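Local coordinates for protein glycinin (Glycine max, PDB 1OD5) that probably serves as a seed storage protein of the 11S globulin family, a hexameric nutrient reservoir that supplies sulfur-containing amino acids in soybean meal, at residues 77-82 and 122-127; 84-89 and 109-114. All coordinates share one frame; numbering follows the deposited sequence.

Contact 1. Residues 77-82 and 122-127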
ATOM      1  N   ILE A  77      19.677 -20.330 -15.514  1.00 16.68           N
ATOM      2  CA  ILE A  77      19.719 -20.148 -14.092  1.00 14.81           C
ATOM      3  C   ILE A  77      18.468 -20.846 -13.557  1.00 16.38           C
ATOM      4  O   ILE A  77      17.452 -20.969 -14.246  1.00 15.94           O
ATOM      5  CB  ILE A  77      19.775 -18.608 -13.753  1.00 16.18           C
ATOM      6  CG1 ILE A  77      19.838 -18.463 -12.227  1.00 10.13           C
ATOM      7  CG2 ILE A  77      18.589 -17.835 -14.323  1.00 17.16           C
ATOM      8  CD1 ILE A  77      20.164 -17.039 -11.779  1.00 12.34           C
ATOM      9  N   GLY A  78      18.548 -21.362 -12.337  1.00 12.28           N
ATOM     10  CA  GLY A  78      17.440 -22.036 -11.717  1.00 13.03           C
ATOM     11  C   GLY A  78      17.409 -21.643 -10.266  1.00 14.20           C
ATOM     12  O   GLY A  78      18.431 -21.703  -9.599  1.00 17.26           O
ATOM     13  N   PHE A  79      16.287 -21.193  -9.726  1.00 12.99           N
ATOM     14  CA  PHE A  79      16.204 -20.800  -8.335  1.00 11.60           C
ATOM     15  C   PHE A  79      15.471 -21.894  -7.595  1.00 12.48           C
ATOM     16  O   PHE A  79      14.891 -22.771  -8.231  1.00 17.14           O
ATOM     17  CB  PHE A  79      15.430 -19.526  -8.195  1.00  9.97           C
ATOM     18  CG  PHE A  79      16.070 -18.334  -8.869  1.00 10.18           C
ATOM     19  CD1 PHE A  79      15.899 -18.108 -10.224  1.00 11.39           C
ATOM     20  CD2 PHE A  79      16.831 -17.444  -8.116  1.00 13.73           C
ATOM     21  CE1 PHE A  79      16.489 -16.990 -10.826  1.00 12.40           C
ATOM     22  CE2 PHE A  79      17.412 -16.331  -8.729  1.00 13.69           C
ATOM     23  CZ  PHE A  79      17.246 -16.101 -10.085  1.00 10.04           C
ATOM     24  N   ALA A  80      15.483 -21.923  -6.269  1.00 11.41           N
ATOM     25  CA  ALA A  80      14.754 -22.951  -5.554  1.00 13.56           C
ATOM     26  C   ALA A  80      13.973 -22.148  -4.533  1.00 15.69           C
ATOM     27  O   ALA A  80      14.478 -21.778  -3.477  1.00 18.77           O
ATOM     28  CB  ALA A  80      15.672 -23.927  -4.821  1.00 16.03           C
ATOM     29  N   PHE A  81      12.721 -21.799  -4.884  1.00 15.75           N
ATOM     30  CA  PHE A  81      11.815 -21.008  -4.038  1.00 15.42           C
ATOM     31  C   PHE A  81      11.167 -21.857  -2.973  1.00 13.46           C
ATOM     32  O   PHE A  81      10.687 -22.933  -3.305  1.00 13.25           O
ATOM     33  CB  PHE A  81      10.738 -20.394  -4.893  1.00 14.58           C
ATOM     34  CG  PHE A  81      11.276 -19.208  -5.639  1.00 19.76           C
ATOM     35  CD1 PHE A  81      11.794 -19.357  -6.914  1.00 24.18           C
ATOM     36  CD2 PHE A  81      11.256 -17.954  -5.035  1.00 25.36           C
ATOM     37  CE1 PHE A  81      12.301 -18.254  -7.589  1.00 23.57           C
ATOM     38  CE2 PHE A  81      11.761 -16.853  -5.715  1.00 25.84           C
ATOM     39  CZ  PHE A  81      12.286 -17.006  -6.992  1.00 25.29           C
ATOM     40  N   PRO A  82      11.147 -21.500  -1.708  1.00 10.05           N
ATOM     41  CA  PRO A  82      10.627 -22.357  -0.676  1.00 11.33           C
ATOM     42  C   PRO A  82       9.114 -22.652  -0.759  1.00 14.74           C
ATOM     43  O   PRO A  82       8.254 -21.765  -0.844  1.00 11.11           O
ATOM     44  CB  PRO A  82      11.039 -21.648   0.596  1.00  9.99           C
ATOM     45  CG  PRO A  82      11.102 -20.206   0.175  1.00  6.40           C
ATOM     46  CD  PRO A  82      11.787 -20.327  -1.161  1.00 10.52           C
ATOM     47  N   LEU A 122      20.118  -9.925 -13.722  1.00 14.37           N
ATOM     48  CA  LEU A 122      19.420 -10.930 -12.977  1.00 12.19           C
ATOM     49  C   LEU A 122      19.455 -10.527 -11.537  1.00 14.26           C
ATOM     50  O   LEU A 122      20.406  -9.926 -11.082  1.00 15.10           O
ATOM     51  CB  LEU A 122      20.056 -12.288 -13.094  1.00 13.56           C
ATOM     52  CG  LEU A 122      19.922 -12.985 -14.426  1.00 18.90           C
ATOM     53  CD1 LEU A 122      21.212 -12.884 -15.195  1.00 19.68           C
ATOM     54  CD2 LEU A 122      19.624 -14.453 -14.199  1.00 21.85           C
ATOM     55  N   VAL A 123      18.409 -10.824 -10.791  1.00 14.01           N
ATOM     56  CA  VAL A 123      18.346 -10.470  -9.387  1.00 16.41           C
ATOM     57  C   VAL A 123      18.194 -11.787  -8.663  1.00 16.63           C
ATOM     58  O   VAL A 123      17.408 -12.641  -9.064  1.00 19.31           O
ATOM     59  CB  VAL A 123      17.129  -9.526  -9.144  1.00 18.49           C
ATOM     60  CG1 VAL A 123      17.069  -8.994  -7.724  1.00 15.75           C
ATOM     61  CG2 VAL A 123      17.291  -8.315 -10.072  1.00 20.37           C
ATOM     62  N   ILE A 124      19.023 -11.992  -7.644  1.00 16.91           N
ATOM     63  CA  ILE A 124      18.994 -13.194  -6.837  1.00 15.39           C
ATOM     64  C   ILE A 124      18.443 -12.705  -5.512  1.00 17.31           C
ATOM     65  O   ILE A 124      18.997 -11.784  -4.907  1.00 17.89           O
ATOM     66  CB  ILE A 124      20.399 -13.766  -6.619  1.00 17.68           C
ATOM     67  CG1 ILE A 124      21.165 -13.877  -7.934  1.00 17.92           C
ATOM     68  CG2 ILE A 124      20.250 -15.112  -5.909  1.00 14.61           C
ATOM     69  CD1 ILE A 124      20.619 -14.831  -9.005  1.00 19.89           C
ATOM     70  N   PRO A 125      17.316 -13.237  -5.041  1.00 16.04           N
ATOM     71  CA  PRO A 125      16.740 -12.879  -3.755  1.00 13.34           C
ATOM     72  C   PRO A 125      17.567 -13.289  -2.529  1.00 12.35           C
ATOM     73  O   PRO A 125      18.244 -14.320  -2.579  1.00 11.27           O
ATOM     74  CB  PRO A 125      15.364 -13.535  -3.837  1.00 14.05           C
ATOM     75  CG  PRO A 125      15.091 -13.679  -5.314  1.00 10.60           C
ATOM     76  CD  PRO A 125      16.426 -14.109  -5.805  1.00 11.16           C
ATOM     77  N   PRO A 126      17.493 -12.579  -1.379  1.00 10.73           N
ATOM     78  CA  PRO A 126      18.004 -13.026  -0.106  1.00  8.92           C
ATOM     79  C   PRO A 126      17.577 -14.399   0.312  1.00 11.21           C
ATOM     80  O   PRO A 126      16.387 -14.653   0.336  1.00 14.33           O
ATOM     81  CB  PRO A 126      17.542 -12.030   0.900  1.00  8.69           C
ATOM     82  CG  PRO A 126      17.410 -10.796   0.110  1.00  7.94           C
ATOM     83  CD  PRO A 126      16.800 -11.313  -1.175  1.00  8.80           C
ATOM     84  N   GLY A 127      18.523 -15.308   0.556  1.00 12.70           N
ATOM     85  CA  GLY A 127      18.267 -16.648   1.048  1.00  9.83           C
ATOM     86  C   GLY A 127      17.723 -17.672   0.119  1.00 10.02           C
ATOM     87  O   GLY A 127      17.442 -18.773   0.585  1.00 13.16           O
TER
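Ile77 and Leu122 reach toward each other tip to tip, with CG2 of Ile77 3.5 Å from CD2 of Leu122. CD2 of Leu122 also meets CD1 of Ile77, because CG1 of Ile77 stands opposite its own backbone N (chi1 -179°) and the extended chain carries CD1 toward segment 122-127. CD1 of Ile77 then reaches CD1 of Ile124 at 3.6 Å. The same Ile124 methyl touches the Phe79 ring, whose CE2 lies 3.6 Å away, so one terminal methyl joins two residues of the facing strand. Phe79 fills the next place along: its CZ approaches the carbonyl O of Val123 at 3.6 Å, and its CE2 packs on CD of Pro125 at 3.8 Å. Proline suits this position, offering a rigid apolar ring just where the strand ends. With an alanine in place of Phe79, Ile124 CD1 and Pro125 CD would lose the ring beside them, and a gap would probably open between the two sheets.

Around this first shell, Tyr130 of strand 130-134 packs on Ile77, Phe79 and Ile124, while Arg114 lies against Ile77 and Phe79. The backbones are pinned elsewhere, Ile77 to Arg114 and Ile124 to Gln66. The short strand segments 77-79 and 122-124 lie in different antiparallel sheets, 9.9 Å apart at 30°, so branched aliphatic and aromatic side chains rather than backbone bonds join them. Their meeting is the apolar core between facing sheets of a cupin beta-barrel.

Contact 2. Residues 84-89 and 109-114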
ATOM      1  N   CYS A  84       7.223 -23.852  -3.239  1.00 12.05           N
ATOM      2  CA  CYS A  84       6.607 -23.721  -4.528  1.00 16.03           C
ATOM      3  C   CYS A  84       6.552 -25.030  -5.287  1.00 16.24           C
ATOM      4  O   CYS A  84       7.479 -25.802  -5.118  1.00 18.25           O
ATOM      5  CB  CYS A  84       7.385 -22.721  -5.316  1.00 16.48           C
ATOM      6  SG  CYS A  84       7.109 -21.098  -4.624  1.00 20.04           S
ATOM      7  N   PRO A  85       5.578 -25.384  -6.137  1.00 18.31           N
ATOM      8  CA  PRO A  85       5.532 -26.664  -6.824  1.00 15.86           C
ATOM      9  C   PRO A  85       6.504 -26.754  -7.983  1.00 17.44           C
ATOM     10  O   PRO A  85       6.907 -25.738  -8.565  1.00 16.11           O
ATOM     11  CB  PRO A  85       4.102 -26.791  -7.270  1.00 19.02           C
ATOM     12  CG  PRO A  85       3.362 -25.641  -6.631  1.00 18.81           C
ATOM     13  CD  PRO A  85       4.422 -24.574  -6.490  1.00 17.44           C
ATOM     14  N   GLU A  86       6.862 -28.014  -8.279  1.00 16.66           N
ATOM     15  CA  GLU A  86       7.766 -28.374  -9.376  1.00 21.06           C
ATOM     16  C   GLU A  86       6.955 -28.448 -10.672  1.00 21.76           C
ATOM     17  O   GLU A  86       6.547 -29.535 -11.100  1.00 23.64           O
ATOM     18  CB  GLU A  86       8.418 -29.753  -9.112  1.00 21.71           C
ATOM     19  CG  GLU A  86       9.529 -29.878  -8.077  1.00 23.73           C
ATOM     20  CD  GLU A  86       9.313 -29.149  -6.762  1.00 22.80           C
ATOM     21  OE1 GLU A  86       8.669 -29.683  -5.861  1.00 23.69           O
ATOM     22  OE2 GLU A  86       9.810 -28.038  -6.651  1.00 24.23           O
ATOM     23  N   THR A  87       6.817 -27.296 -11.344  1.00 20.57           N
ATOM     24  CA  THR A  87       6.020 -27.229 -12.546  1.00 18.13           C
ATOM     25  C   THR A  87       6.641 -27.683 -13.856  1.00 19.73           C
ATOM     26  O   THR A  87       5.999 -27.608 -14.909  1.00 18.02           O
ATOM     27  CB  THR A  87       5.458 -25.773 -12.667  1.00 16.63           C
ATOM     28  OG1 THR A  87       6.524 -24.887 -12.842  1.00 11.68           O
ATOM     29  CG2 THR A  87       4.657 -25.366 -11.447  1.00 16.75           C
ATOM     30  N   PHE A  88       7.908 -28.095 -13.881  1.00 15.91           N
ATOM     31  CA  PHE A  88       8.464 -28.593 -15.133  1.00 14.90           C
ATOM     32  C   PHE A  88       8.536 -30.076 -14.850  1.00 16.37           C
ATOM     33  O   PHE A  88       8.966 -30.470 -13.763  1.00 19.40           O
ATOM     34  CB  PHE A  88       9.834 -28.026 -15.397  1.00  9.91           C
ATOM     35  CG  PHE A  88       9.860 -26.706 -16.156  1.00  7.79           C
ATOM     36  CD1 PHE A  88       8.918 -25.720 -15.959  1.00  9.37           C
ATOM     37  CD2 PHE A  88      10.870 -26.504 -17.070  1.00  7.46           C
ATOM     38  CE1 PHE A  88       8.978 -24.529 -16.673  1.00 10.78           C
ATOM     39  CE2 PHE A  88      10.938 -25.320 -17.787  1.00 12.12           C
ATOM     40  CZ  PHE A  88       9.989 -24.321 -17.595  1.00 12.51           C
ATOM     41  N   GLU A  89       8.030 -30.957 -15.710  1.00 17.31           N
ATOM     42  CA  GLU A  89       8.111 -32.366 -15.398  1.00 21.44           C
ATOM     43  C   GLU A  89       8.261 -33.187 -16.637  1.00 22.79           C
ATOM     44  O   GLU A  89       7.857 -32.765 -17.707  1.00 24.83           O
ATOM     45  CB  GLU A  89       6.895 -32.827 -14.635  1.00 23.47           C
ATOM     46  CG  GLU A  89       5.550 -32.604 -15.263  1.00 28.74           C
ATOM     47  CD  GLU A  89       4.519 -33.457 -14.547  1.00 34.18           C
ATOM     48  OE1 GLU A  89       3.902 -32.983 -13.594  1.00 34.40           O
ATOM     49  OE2 GLU A  89       4.368 -34.616 -14.939  1.00 39.85           O
ATOM     50  N   SER A 109      11.391 -33.929 -12.208  1.00 25.33           N
ATOM     51  CA  SER A 109      10.542 -32.759 -12.088  1.00 21.79           C
ATOM     52  C   SER A 109      11.348 -31.774 -11.281  1.00 19.17           C
ATOM     53  O   SER A 109      12.137 -32.168 -10.439  1.00 21.65           O
ATOM     54  CB  SER A 109       9.252 -33.031 -11.359  1.00 22.80           C
ATOM     55  OG  SER A 109       9.415 -33.249  -9.974  1.00 23.15           O
ATOM     56  N   HIS A 110      11.199 -30.502 -11.583  1.00 15.66           N
ATOM     57  CA  HIS A 110      11.906 -29.433 -10.898  1.00 15.48           C
ATOM     58  C   HIS A 110      11.252 -28.094 -11.154  1.00 16.16           C
ATOM     59  O   HIS A 110      10.359 -28.017 -12.005  1.00 14.01           O
ATOM     60  CB  HIS A 110      13.333 -29.312 -11.385  1.00 16.25           C
ATOM     61  CG  HIS A 110      13.557 -29.140 -12.870  1.00  7.81           C
ATOM     62  ND1 HIS A 110      13.553 -28.034 -13.570  1.00  7.90           N
ATOM     63  CD2 HIS A 110      13.923 -30.162 -13.709  1.00  8.33           C
ATOM     64  CE1 HIS A 110      13.904 -28.314 -14.792  1.00  8.53           C
ATOM     65  NE2 HIS A 110      14.129 -29.601 -14.862  1.00  3.97           N
ATOM     66  N   GLN A 111      11.731 -27.023 -10.529  1.00 10.98           N
ATOM     67  CA  GLN A 111      11.140 -25.719 -10.760  1.00 14.09           C
ATOM     68  C   GLN A 111      11.534 -25.093 -12.083  1.00 14.91           C
ATOM     69  O   GLN A 111      12.389 -25.598 -12.799  1.00 16.44           O
ATOM     70  CB  GLN A 111      11.499 -24.773  -9.610  1.00  9.71           C
ATOM     71  CG  GLN A 111      10.763 -25.248  -8.377  1.00  9.69           C
ATOM     72  CD  GLN A 111      10.935 -24.375  -7.165  1.00  6.66           C
ATOM     73  OE1 GLN A 111      11.374 -23.250  -7.272  1.00  7.91           O
ATOM     74  NE2 GLN A 111      10.583 -24.867  -5.991  1.00  7.74           N
ATOM     75  N   LYS A 112      10.896 -23.981 -12.466  1.00 17.42           N
ATOM     76  CA  LYS A 112      11.152 -23.297 -13.730  1.00 17.64           C
ATOM     77  C   LYS A 112      12.622 -22.994 -14.034  1.00 19.48           C
ATOM     78  O   LYS A 112      13.371 -22.618 -13.135  1.00 19.89           O
ATOM     79  CB  LYS A 112      10.315 -22.002 -13.701  1.00 19.40           C
ATOM     80  CG  LYS A 112      10.551 -21.122 -14.917  1.00 21.70           C
ATOM     81  CD  LYS A 112       9.825 -19.794 -14.867  1.00 22.92           C
ATOM     82  CE  LYS A 112      10.230 -19.133 -16.197  1.00 25.20           C
ATOM     83  NZ  LYS A 112       9.461 -17.921 -16.414  1.00 27.77           N
ATOM     84  N   ILE A 113      13.071 -23.200 -15.281  1.00 20.74           N
ATOM     85  CA  ILE A 113      14.441 -22.917 -15.702  1.00 19.49           C
ATOM     86  C   ILE A 113      14.333 -21.594 -16.436  1.00 20.87           C
ATOM     87  O   ILE A 113      13.438 -21.447 -17.272  1.00 22.27           O
ATOM     88  CB  ILE A 113      14.984 -23.992 -16.696  1.00 19.54           C
ATOM     89  CG1 ILE A 113      15.059 -25.310 -15.988  1.00 21.36           C
ATOM     90  CG2 ILE A 113      16.362 -23.629 -17.246  1.00 21.35           C
ATOM     91  CD1 ILE A 113      16.082 -25.337 -14.855  1.00 18.80           C
ATOM     92  N   ARG A 114      15.186 -20.600 -16.143  1.00 20.47           N
ATOM     93  CA  ARG A 114      15.160 -19.318 -16.841  1.00 18.03           C
ATOM     94  C   ARG A 114      16.412 -19.281 -17.704  1.00 19.62           C
ATOM     95  O   ARG A 114      17.425 -19.873 -17.331  1.00 20.77           O
ATOM     96  CB  ARG A 114      15.151 -18.173 -15.833  1.00 19.30           C
ATOM     97  CG  ARG A 114      13.910 -18.319 -14.957  1.00 24.00           C
ATOM     98  CD  ARG A 114      13.796 -17.505 -13.653  1.00 27.77           C
ATOM     99  NE  ARG A 114      13.183 -18.383 -12.655  1.00 25.98           N
ATOM    100  CZ  ARG A 114      12.245 -18.005 -11.797  1.00 24.50           C
ATOM    101  NH1 ARG A 114      11.763 -18.899 -10.941  1.00 25.11           N
ATOM    102  NH2 ARG A 114      11.792 -16.764 -11.776  1.00 26.06           N
TER
HETATM  103  O   HOH W   1       9.982 -27.236  -4.105  1.00 25.36           O
HETATM  104  O   HOH W   2       8.532 -23.396 -11.031  1.00 23.23           O
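Phe88 lays its side chain along segment 109-114, beginning with CB, which sits over one face of the His110 imidazole and 3.4 Å from the carbonyl O of His110. CD1 lies on CA of Lys112, CE1 on its CA and CB. CA of Lys112 stands over the ring in a CH-pi contact, 4.0 Å from the Phe88 centroid. On that same face CE2 and the tip, CZ, come 3.9 and 4.0 Å from N of Ile113. A flat aromatic ring suits this place, able to lie against backbone where the partner strand is interrupted. Phe88 and His110 also form an antiparallel hydrogen-bonded pair. His110 ND1 donates to O of Gln111 at 2.8 Å, steadying the imidazole.

Gln111 NE2 gives a weak hydrogen bond to Glu86 OE2 (3.3 Å), amide and carboxylate almost coplanar, while OE1 of Gln111 accepts from Phe81 N. A water links Thr87 OG1 to Lys112 N.

Cys84 is tied by its disulfide to Cys326. Strand 88-90 pairs with strand 108-117, which continues beside strand 74-79. Neighbouring subunits close in: Asp341 of one forms a salt bridge with Lys112 and a hydrogen bond with Thr87, while Ala460 of another packs on His110.

In the fold
Contact 1 is wholly buried between two sheets of the N-terminal cupin domain, whereas contact 2 is only partly buried and lies farther from the chain centre. Both meet the same second subunit, but contact 2 is also bordered closely by a further copy. Their chemistry follows: contact 1 relies almost entirely on apolar side chains, contact 2 on paired backbones, an aromatic ring, polar side chains and water. Strands 74-79 and 108-117, neighbours in one sheet, connect them through hydrogen bonds, and the Arg114 side chain of contact 2 extends to the aromatic rings of contact 1. The chain leaves contact 1, makes the 84-89 and 109-114 excursion of contact 2, and returns through strand 120-124.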